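Local coordinates for protein SrtE1 (Streptomyces coelicolor, PDB 5CUW) that cleaves surface proteins at a Leu-Ala-x-Thr-Gly or Leu-Pro-x-Thr-Gly sorting signal and joins them to the cell wall as a class E sortase, at residues Y157-T162 / R172-G177. Residues are numbered along the deposited sequence; the frame is centred on the assembly and turned at random. Where two conformers were deposited one is given.
Sequences YITLTT and RMIVWG
Ile174 CG2 lies against one face of the Trp176 indole, 3.5 Å above the ring plane and displaced toward the rim, while Thr159 meets the pyrrole edge, its OG1 3.2 Å from Trp176 CD1. At the far end of the pairing, the carbonyl oxygen of Gly177 sits at the edge of the Tyr157 ring, in its plane. These residues belong to the antiparallel hairpin of strands 156-164 and 171-184 in the sortase beta barrel; the turn end of the hairpin carries Cys163 and Arg172, two of the residues inferred to make up the active site with His94. Six backbone hydrogen bonds join the strands; the straightest, Leu160 N to Val175 O, spans 2.8 Å with 174° at the hydrogen.

On the Thr159, Thr161, Ile174 and Trp176 face, the methyls pack closely: Thr159 CG2 approaches Ile174 CG2 to 3.4 Å, and Thr161 CG2 lies alongside Ile174 CD1. With chi1 at -51°, Thr159 holds that methyl anti to its own nitrogen and sets OG1 beside it, where Asn88 OD1 binds the hydroxyl; Trp176 NE1 is hydrogen-bonded instead to Val141 O. A glycine here would probably leave Asn88 OD1 without this partner and open a gap beside Ile174 CG2, along the pyrrole edge of Trp176. Thr161 OG1 bonds to the hydroxyl of Tyr72, a likely substrate-recognition residue, linking this face to the active-site region. On the other face, Ile158 CG2 rests 3.7 Å from Gly177 CA, where a side chain would have little room. Near Cys163, the aliphatic part of Arg172 passes the neighbouring strand, with CD 3.5 Å from Thr162 O.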
ATOM      1  N   TYR A 157       0.091   1.778 -10.238  1.00 22.07           N
ATOM      2  CA  TYR A 157      -0.709   2.093  -9.066  1.00 20.66           C
ATOM      3  C   TYR A 157      -0.244   1.430  -7.776  1.00 28.69           C
ATOM      4  O   TYR A 157       0.561   0.489  -7.759  1.00 21.53           O
ATOM      5  CB  TYR A 157      -2.169   1.697  -9.329  1.00 16.45           C
ATOM      6  CG  TYR A 157      -2.733   2.178 -10.658  1.00 19.11           C
ATOM      7  CD1 TYR A 157      -2.872   3.533 -10.934  1.00 22.08           C
ATOM      8  CD2 TYR A 157      -3.149   1.268 -11.625  1.00 22.13           C
ATOM      9  CE1 TYR A 157      -3.419   3.969 -12.129  1.00 23.23           C
ATOM     10  CE2 TYR A 157      -3.680   1.694 -12.832  1.00 24.06           C
ATOM     11  CZ  TYR A 157      -3.808   3.036 -13.080  1.00 27.81           C
ATOM     12  OH  TYR A 157      -4.338   3.444 -14.278  1.00 25.45           O
ATOM     13  N   ILE A 158      -0.776   1.947  -6.681  1.00 22.03           N
ATOM     14  CA  ILE A 158      -0.574   1.349  -5.383  1.00 15.57           C
ATOM     15  C   ILE A 158      -1.929   1.228  -4.703  1.00 21.18           C
ATOM     16  O   ILE A 158      -2.826   2.086  -4.882  1.00 19.10           O
ATOM     17  CB  ILE A 158       0.447   2.170  -4.517  1.00 20.45           C
ATOM     18  CG1 ILE A 158       0.814   1.396  -3.246  1.00 23.91           C
ATOM     19  CG2 ILE A 158      -0.100   3.584  -4.229  1.00 21.38           C
ATOM     20  CD1 ILE A 158       2.054   1.895  -2.504  1.00 23.41           C
ATOM     21  N   THR A 159      -2.103   0.136  -3.965  1.00 19.01           N
ATOM     22  CA  THR A 159      -3.335  -0.097  -3.221  1.00 22.02           C
ATOM     23  C   THR A 159      -2.996  -0.373  -1.762  1.00 25.13           C
ATOM     24  O   THR A 159      -2.193  -1.252  -1.469  1.00 21.79           O
ATOM     25  CB  THR A 159      -4.135  -1.290  -3.785  1.00 20.98           C
ATOM     26  OG1 THR A 159      -4.297  -1.124  -5.195  1.00 20.05           O
ATOM     27  CG2 THR A 159      -5.513  -1.383  -3.113  1.00 18.83           C
ATOM     28  N   LEU A 160      -3.608   0.374  -0.856  1.00 18.91           N
ATOM     29  CA  LEU A 160      -3.443   0.123   0.579  1.00 18.36           C
ATOM     30  C   LEU A 160      -4.747  -0.428   1.150  1.00 26.11           C
ATOM     31  O   LEU A 160      -5.807   0.171   0.954  1.00 26.92           O
ATOM     32  CB  LEU A 160      -3.051   1.401   1.325  1.00 22.49           C
ATOM     33  CG  LEU A 160      -1.951   2.311   0.777  1.00 24.46           C
ATOM     34  CD1 LEU A 160      -1.783   3.526   1.715  1.00 28.30           C
ATOM     35  CD2 LEU A 160      -0.620   1.573   0.579  1.00 23.08           C
ATOM     36  N   THR A 161      -4.678  -1.559   1.855  1.00 21.30           N
ATOM     37  CA  THR A 161      -5.886  -2.168   2.431  1.00 21.77           C
ATOM     38  C   THR A 161      -5.758  -2.327   3.942  1.00 19.12           C
ATOM     39  O   THR A 161      -4.696  -2.691   4.441  1.00 23.08           O
ATOM     40  CB  THR A 161      -6.189  -3.555   1.790  1.00 22.96           C
ATOM     41  OG1 THR A 161      -5.289  -4.553   2.309  1.00 25.23           O
ATOM     42  CG2 THR A 161      -6.029  -3.488   0.286  1.00 17.97           C
ATOM     43  N   THR A 162      -6.828  -2.040   4.682  1.00 18.78           N
ATOM     44  CA  THR A 162      -6.807  -2.241   6.126  1.00 22.29           C
ATOM     45  C   THR A 162      -8.222  -2.563   6.589  1.00 31.78           C
ATOM     46  O   THR A 162      -9.146  -2.569   5.783  1.00 29.20           O
ATOM     47  CB  THR A 162      -6.268  -0.997   6.868  1.00 22.55           C
ATOM     48  OG1 THR A 162      -5.991  -1.323   8.240  1.00 28.03           O
ATOM     49  CG2 THR A 162      -7.284   0.143   6.799  1.00 22.13           C
ATOM     50  N   ARG A 172     -13.425  -3.801   5.004  1.00 25.54           N
ATOM     51  CA  ARG A 172     -12.109  -3.312   4.634  1.00 21.03           C
ATOM     52  C   ARG A 172     -12.183  -1.892   4.084  1.00 21.84           C
ATOM     53  O   ARG A 172     -13.190  -1.502   3.504  1.00 26.73           O
ATOM     54  CB  ARG A 172     -11.469  -4.223   3.598  1.00 20.33           C
ATOM     55  CG  ARG A 172     -11.348  -5.664   4.028  1.00 32.87           C
ATOM     56  CD  ARG A 172     -10.321  -5.828   5.137  1.00 36.35           C
ATOM     57  NE  ARG A 172     -10.170  -7.232   5.501  1.00 35.17           N
ATOM     58  CZ  ARG A 172     -10.827  -7.818   6.494  1.00 36.63           C
ATOM     59  NH1 ARG A 172     -11.672  -7.119   7.242  1.00 33.35           N
ATOM     60  NH2 ARG A 172     -10.631  -9.101   6.746  1.00 38.69           N
ATOM     61  N   MET A 173     -11.105  -1.134   4.278  1.00 27.16           N
ATOM     62  CA  MET A 173     -10.969   0.213   3.731  0.83 19.86           C
ATOM     63  C   MET A 173      -9.818   0.216   2.739  1.00 20.96           C
ATOM     64  O   MET A 173      -8.734  -0.289   3.046  1.00 23.90           O
ATOM     65  CB  MET A 173     -10.718   1.230   4.859  0.83 20.91           C
ATOM     66  CG  MET A 173     -10.115   2.546   4.390  0.83 22.38           C
ATOM     67  SD  MET A 173     -10.090   3.787   5.714  0.83 42.02           S
ATOM     68  CE  MET A 173      -9.061   2.981   6.938  0.83 29.23           C
ATOM     69  N   ILE A 174     -10.041   0.781   1.562  1.00 22.16           N
ATOM     70  CA  ILE A 174      -9.049   0.760   0.487  1.00 21.24           C
ATOM     71  C   ILE A 174      -8.655   2.178   0.055  1.00 22.50           C
ATOM     72  O   ILE A 174      -9.515   3.016  -0.202  1.00 20.47           O
ATOM     73  CB  ILE A 174      -9.592   0.004  -0.746  1.00 25.61           C
ATOM     74  CG1 ILE A 174     -10.371  -1.246  -0.321  1.00 24.88           C
ATOM     75  CG2 ILE A 174      -8.475  -0.316  -1.731  1.00 23.68           C
ATOM     76  CD1 ILE A 174      -9.556  -2.273   0.409  1.00 27.54           C
ATOM     77  N   VAL A 175      -7.359   2.440  -0.033  1.00 24.14           N
ATOM     78  CA  VAL A 175      -6.868   3.712  -0.558  1.00 21.52           C
ATOM     79  C   VAL A 175      -5.956   3.440  -1.767  1.00 24.47           C
ATOM     80  O   VAL A 175      -5.086   2.582  -1.684  1.00 22.25           O
ATOM     81  CB  VAL A 175      -6.112   4.491   0.530  1.00 22.06           C
ATOM     82  CG1 VAL A 175      -5.425   5.711  -0.046  1.00 22.68           C
ATOM     83  CG2 VAL A 175      -7.060   4.863   1.655  1.00 21.82           C
ATOM     84  N   TRP A 176      -6.185   4.138  -2.885  1.00 22.95           N
ATOM     85  CA  TRP A 176      -5.372   3.988  -4.108  1.00 21.14           C
ATOM     86  C   TRP A 176      -4.563   5.243  -4.446  1.00 19.45           C
ATOM     87  O   TRP A 176      -5.024   6.374  -4.235  1.00 18.76           O
ATOM     88  CB  TRP A 176      -6.248   3.667  -5.332  1.00 19.68           C
ATOM     89  CG  TRP A 176      -7.017   2.365  -5.302  1.00 17.46           C
ATOM     90  CD1 TRP A 176      -6.519   1.105  -5.573  1.00 24.16           C
ATOM     91  CD2 TRP A 176      -8.424   2.193  -5.065  1.00 21.52           C
ATOM     92  NE1 TRP A 176      -7.525   0.174  -5.480  1.00 26.24           N
ATOM     93  CE2 TRP A 176      -8.701   0.809  -5.173  1.00 21.61           C
ATOM     94  CE3 TRP A 176      -9.473   3.068  -4.759  1.00 20.97           C
ATOM     95  CZ2 TRP A 176      -9.979   0.286  -4.987  1.00 24.84           C
ATOM     96  CZ3 TRP A 176     -10.743   2.545  -4.573  1.00 25.65           C
ATOM     97  CH2 TRP A 176     -10.985   1.167  -4.689  1.00 25.90           C
ATOM     98  N   GLY A 177      -3.376   5.035  -5.010  1.00 18.04           N
ATOM     99  CA  GLY A 177      -2.535   6.116  -5.490  1.00 22.29           C
ATOM    100  C   GLY A 177      -1.978   5.828  -6.877  1.00 24.32           C
ATOM    101  O   GLY A 177      -2.083   4.702  -7.372  1.00 19.65           O
TER